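Local coordinates for protein Lys-gingipain W83 (Porphyromonas gingivalis, PDB 3KM5) that cleaves proteins after lysine as a secreted cysteine protease; this piece is a calcium-binding adhesin domain, a type that is haemolytic in vitro when isolated, at residues E7-A19 with D29-L41. Residues are numbered along the deposited sequence; the frame is centred on the assembly and turned at random.
Sequences ETFESSTHGEAPA and DGQGWLCLSSGQL. With CA (calcium ion), chain C; CA (calcium ion), chain D; SO4 (sulfate ion), chain E; NO3 (nitrate ion), chain F.
The imidazole of H14 lies under the aliphatic part of Q40, whose CB sits over one ring face, 3.7 Å from the centroid in a CH-pi contact; L41 CD1 and the backbone N of S37 meet the ring at its edge. With CG anti to the backbone N (chi1 -179°), the ring swings across the end of strand 34-37, where S37 N gives H14 ND1 a hydrogen bond of 3.0 Å, 3° out of the ring plane. A histidine suits this place, offering a flat face to carbon and an in-plane acceptor to an amide.

Next to it, the type II turn T13-E16 docks through its backbone: G15 N donates a hydrogen bond to C35 O (2.8 Å), and C35 N one to E16 O (2.8 Å, N-H...O angle 168°). Glycine fits at G15 because its positive phi would press a CB against the preceding carbonyl. Buried C35 points its CB at the turn, 3.3 Å from T13 O, and its SG packs on S12 CB.

The loop thus occupies one edge of strand 34-37 in the jelly roll's six-stranded antiparallel sheet, while strand 51-56 pairs with the other. Because ND1 accepts the amide hydrogen, the single N-H of a neutral H14 would be expected at NE2, and protonation of ND1 would cost this bond.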
loop_
_atom_site.group_PDB
_atom_site.type_symbol
_atom_site.label_atom_id
_atom_site.label_comp_id
_atom_site.label_asym_id
_atom_site.label_seq_id
_atom_site.Cartn_x
_atom_site.Cartn_y
_atom_site.Cartn_z
ATOM N N GLU A 7 -7.939 -9.422 1.047
ATOM C CA GLU A 7 -7.645 -8.558 2.178
ATOM C C GLU A 7 -8.333 -7.222 2.013
ATOM O O GLU A 7 -8.075 -6.506 1.045
ATOM C CB GLU A 7 -6.135 -8.353 2.350
ATOM C CG GLU A 7 -5.769 -7.372 3.447
ATOM C CD GLU A 7 -6.269 -7.820 4.801
ATOM O OE1 GLU A 7 -5.697 -8.797 5.332
ATOM O OE2 GLU A 7 -7.230 -7.215 5.323
ATOM N N THR A 8 -9.271 -6.918 2.911
ATOM C CA THR A 8 -10.052 -5.687 2.835
ATOM C C THR A 8 -9.580 -4.651 3.816
ATOM O O THR A 8 -10.042 -3.521 3.753
ATOM C CB THR A 8 -11.535 -5.944 3.124
ATOM O OG1 THR A 8 -11.681 -6.355 4.492
ATOM C CG2 THR A 8 -12.092 -6.971 2.142
ATOM N N PHE A 9 -8.751 -5.060 4.773
ATOM C CA PHE A 9 -8.333 -4.226 5.899
ATOM C C PHE A 9 -9.435 -3.839 6.862
ATOM O O PHE A 9 -9.187 -3.126 7.808
ATOM C CB PHE A 9 -7.538 -2.994 5.444
ATOM C CG PHE A 9 -6.316 -3.371 4.652
ATOM C CD1 PHE A 9 -5.266 -4.025 5.283
ATOM C CD2 PHE A 9 -6.290 -3.222 3.273
ATOM C CE1 PHE A 9 -4.164 -4.484 4.565
ATOM C CE2 PHE A 9 -5.175 -3.675 2.555
ATOM C CZ PHE A 9 -4.129 -4.297 3.194
ATOM N N GLU A 10 -10.633 -4.395 6.677
ATOM C CA GLU A 10 -11.750 -4.028 7.525
ATOM C C GLU A 10 -11.585 -4.579 8.940
ATOM O O GLU A 10 -12.061 -3.934 9.892
ATOM C CB GLU A 10 -13.075 -4.458 6.900
ATOM C CG GLU A 10 -13.294 -3.840 5.528
ATOM C CD GLU A 10 -13.218 -2.340 5.524
ATOM O OE1 GLU A 10 -13.928 -1.671 6.318
ATOM O OE2 GLU A 10 -12.458 -1.776 4.677
ATOM N N SER A 11 -10.879 -5.708 9.075
ATOM C CA SER A 11 -10.545 -6.267 10.400
ATOM C C SER A 11 -9.324 -5.641 11.094
ATOM O O SER A 11 -8.976 -6.037 12.221
ATOM C CB SER A 11 -10.348 -7.774 10.318
ATOM O OG SER A 11 -9.071 -8.077 9.781
ATOM N N SER A 12 -8.672 -4.683 10.438
ATOM C CA SER A 12 -7.553 -3.974 11.045
ATOM C C SER A 12 -8.044 -2.669 11.661
ATOM O O SER A 12 -9.199 -2.276 11.487
ATOM C CB SER A 12 -6.494 -3.649 9.986
ATOM O OG SER A 12 -5.885 -4.850 9.549
ATOM N N THR A 13 -7.165 -1.988 12.396
ATOM C CA THR A 13 -7.552 -0.760 13.116
ATOM C C THR A 13 -6.710 0.452 12.702
ATOM O O THR A 13 -5.510 0.326 12.436
ATOM C CB THR A 13 -7.434 -0.986 14.630
ATOM O OG1 THR A 13 -8.384 -1.986 15.042
ATOM C CG2 THR A 13 -7.683 0.278 15.416
ATOM N N HIS A 14 -7.348 1.614 12.650
ATOM C CA HIS A 14 -6.659 2.871 12.297
ATOM C C HIS A 14 -5.387 3.077 13.126
ATOM O O HIS A 14 -5.428 2.977 14.363
ATOM C CB HIS A 14 -7.612 4.050 12.502
ATOM C CG HIS A 14 -6.997 5.350 12.146
ATOM N ND1 HIS A 14 -6.993 5.840 10.858
ATOM C CD2 HIS A 14 -6.305 6.242 12.896
ATOM C CE1 HIS A 14 -6.343 6.989 10.836
ATOM N NE2 HIS A 14 -5.910 7.255 12.056
ATOM N N GLY A 15 -4.259 3.337 12.454
ATOM C CA GLY A 15 -2.991 3.609 13.131
ATOM C C GLY A 15 -2.130 2.419 13.514
ATOM O O GLY A 15 -1.028 2.557 14.052
ATOM N N GLU A 16 -2.625 1.223 13.226
ATOM C CA GLU A 16 -1.871 -0.003 13.460
ATOM C C GLU A 16 -1.446 -0.652 12.180
ATOM O O GLU A 16 -2.036 -0.384 11.129
ATOM C CB GLU A 16 -2.734 -1.018 14.203
ATOM C CG GLU A 16 -3.251 -0.527 15.519
ATOM C CD GLU A 16 -2.173 -0.182 16.541
ATOM O OE1 GLU A 16 -1.063 -0.756 16.507
ATOM O OE2 GLU A 16 -2.471 0.701 17.351
ATOM N N ALA A 17 -0.420 -1.506 12.253
ATOM C CA ALA A 17 -0.044 -2.347 11.139
ATOM C C ALA A 17 -1.214 -3.287 10.921
ATOM O O ALA A 17 -1.912 -3.660 11.862
ATOM C CB ALA A 17 1.255 -3.149 11.425
ATOM N N PRO A 18 -1.457 -3.672 9.671
ATOM C CA PRO A 18 -2.580 -4.531 9.406
ATOM C C PRO A 18 -2.484 -5.880 10.098
ATOM O O PRO A 18 -1.415 -6.477 10.202
ATOM C CB PRO A 18 -2.528 -4.742 7.887
ATOM C CG PRO A 18 -1.644 -3.763 7.399
ATOM C CD PRO A 18 -0.670 -3.420 8.452
ATOM N N ALA A 19 -3.634 -6.352 10.534
ATOM C CA ALA A 19 -3.767 -7.651 11.136
ATOM C C ALA A 19 -3.367 -8.702 10.082
ATOM O O ALA A 19 -3.748 -8.601 8.930
ATOM C CB ALA A 19 -5.232 -7.823 11.576
ATOM N N ASP A 29 13.227 5.192 9.185
ATOM C CA ASP A 29 12.708 6.467 9.686
ATOM C C ASP A 29 11.505 6.360 10.662
ATOM O O ASP A 29 10.893 7.355 11.013
ATOM C CB ASP A 29 12.315 7.426 8.543
ATOM C CG ASP A 29 11.099 6.979 7.770
ATOM O OD1 ASP A 29 10.551 5.888 8.075
ATOM O OD2 ASP A 29 10.688 7.710 6.849
ATOM N N GLY A 30 11.143 5.153 11.095
ATOM C CA GLY A 30 10.044 5.012 12.067
ATOM C C GLY A 30 8.663 5.286 11.494
ATOM O O GLY A 30 7.699 5.469 12.220
ATOM N N GLN A 31 8.555 5.245 10.168
ATOM C CA GLN A 31 7.297 5.454 9.436
ATOM C C GLN A 31 7.146 4.346 8.396
ATOM O O GLN A 31 8.097 4.039 7.658
ATOM C CB GLN A 31 7.276 6.840 8.771
ATOM C CG GLN A 31 7.443 7.964 9.847
ATOM C CD GLN A 31 7.384 9.377 9.354
ATOM O OE1 GLN A 31 8.319 10.157 9.553
ATOM N NE2 GLN A 31 6.282 9.733 8.734
ATOM N N GLY A 32 5.967 3.703 8.352
ATOM C CA GLY A 32 5.809 2.581 7.479
ATOM C C GLY A 32 4.354 2.404 7.114
ATOM O O GLY A 32 3.581 3.372 7.126
ATOM N N TRP A 33 4.007 1.170 6.754
ATOM C CA TRP A 33 2.635 0.848 6.367
ATOM C C TRP A 33 1.697 0.802 7.572
ATOM O O TRP A 33 1.991 0.118 8.560
ATOM C CB TRP A 33 2.602 -0.501 5.675
ATOM C CG TRP A 33 3.203 -0.531 4.298
ATOM C CD1 TRP A 33 4.450 -0.944 3.981
ATOM C CD2 TRP A 33 2.572 -0.188 3.052
ATOM N NE1 TRP A 33 4.644 -0.889 2.641
ATOM C CE2 TRP A 33 3.518 -0.399 2.029
ATOM C CE3 TRP A 33 1.322 0.324 2.710
ATOM C CZ2 TRP A 33 3.202 -0.212 0.677
ATOM C CZ3 TRP A 33 1.028 0.545 1.374
ATOM C CH2 TRP A 33 1.978 0.301 0.380
ATOM N N LEU A 34 0.581 1.521 7.483
ATOM C CA LEU A 34 -0.418 1.580 8.548
ATOM C C LEU A 34 -1.810 1.462 7.950
ATOM O O LEU A 34 -2.086 2.027 6.888
ATOM C CB LEU A 34 -0.378 2.923 9.293
ATOM C CG LEU A 34 0.840 3.275 10.154
ATOM C CD1 LEU A 34 0.637 4.690 10.671
ATOM C CD2 LEU A 34 0.997 2.320 11.312
ATOM N N CYS A 35 -2.713 0.823 8.678
ATOM C CA CYS A 35 -4.122 0.858 8.354
ATOM C C CYS A 35 -4.668 2.240 8.675
ATOM O O CYS A 35 -4.301 2.826 9.684
ATOM C CB CYS A 35 -4.850 -0.178 9.192
ATOM S SG CYS A 35 -6.677 -0.107 9.144
ATOM N N LEU A 36 -5.469 2.781 7.761
ATOM C CA LEU A 36 -6.210 4.030 7.973
ATOM C C LEU A 36 -7.700 3.769 7.804
ATOM O O LEU A 36 -8.094 2.979 6.934
ATOM C CB LEU A 36 -5.833 5.088 6.958
ATOM C CG LEU A 36 -4.355 5.440 6.842
ATOM C CD1 LEU A 36 -4.166 6.487 5.730
ATOM C CD2 LEU A 36 -3.729 5.875 8.183
ATOM N N SER A 37 -8.521 4.437 8.631
ATOM C CA SER A 37 -9.972 4.391 8.495
ATOM C C SER A 37 -10.569 5.735 8.094
ATOM O O SER A 37 -10.186 6.781 8.639
ATOM C CB SER A 37 -10.611 3.985 9.815
ATOM O OG SER A 37 -12.024 4.057 9.685
ATOM N N SER A 38 -11.500 5.704 7.153
ATOM C CA SER A 38 -12.246 6.887 6.744
ATOM C C SER A 38 -13.091 7.471 7.881
ATOM O O SER A 38 -13.505 8.628 7.805
ATOM C CB SER A 38 -13.161 6.571 5.552
ATOM O OG SER A 38 -14.093 5.561 5.935
ATOM N N GLY A 39 -13.378 6.665 8.898
ATOM C CA GLY A 39 -14.074 7.154 10.100
ATOM C C GLY A 39 -13.171 7.981 11.015
ATOM O O GLY A 39 -13.653 8.585 11.980
ATOM N N GLN A 40 -11.863 8.008 10.740
ATOM C CA GLN A 40 -10.904 8.794 11.526
ATOM C C GLN A 40 -10.271 9.951 10.750
ATOM O O GLN A 40 -9.881 10.956 11.351
ATOM C CB GLN A 40 -9.797 7.900 12.104
ATOM C CG GLN A 40 -10.284 6.918 13.161
ATOM C CD GLN A 40 -10.931 7.599 14.355
ATOM O OE1 GLN A 40 -12.061 7.279 14.725
ATOM N NE2 GLN A 40 -10.227 8.556 14.949
ATOM N N LEU A 41 -10.171 9.819 9.427
ATOM C CA LEU A 41 -9.579 10.859 8.593
ATOM C C LEU A 41 -10.614 11.354 7.616
ATOM O O LEU A 41 -11.101 10.593 6.771
ATOM C CB LEU A 41 -8.379 10.321 7.823
ATOM C CG LEU A 41 -7.160 9.939 8.651
ATOM C CD1 LEU A 41 -6.172 9.271 7.692
ATOM C CD2 LEU A 41 -6.530 11.130 9.322
HETATM CA CA CA C . 10.099 4.064 6.581
HETATM CA CA CA D . -11.234 -1.712 2.651
HETATM S S SO4 E . -9.953 -8.521 6.634
HETATM O O1 SO4 E . -11.269 -8.888 7.177
HETATM O O2 SO4 E . -8.954 -9.567 6.953
HETATM O O3 SO4 E . -9.572 -7.259 7.220
HETATM O O4 SO4 E . -9.962 -8.482 5.173
HETATM N N NO3 F . 4.219 4.401 11.049
HETATM O O1 NO3 F . 4.597 3.079 10.836
HETATM O O2 NO3 F . 3.936 5.230 9.982
HETATM O O3 NO3 F . 4.108 4.938 12.357
HETATM O O HOH W 1 9.395 5.978 5.233
HETATM O O HOH W 2 -12.430 -3.292 1.366
#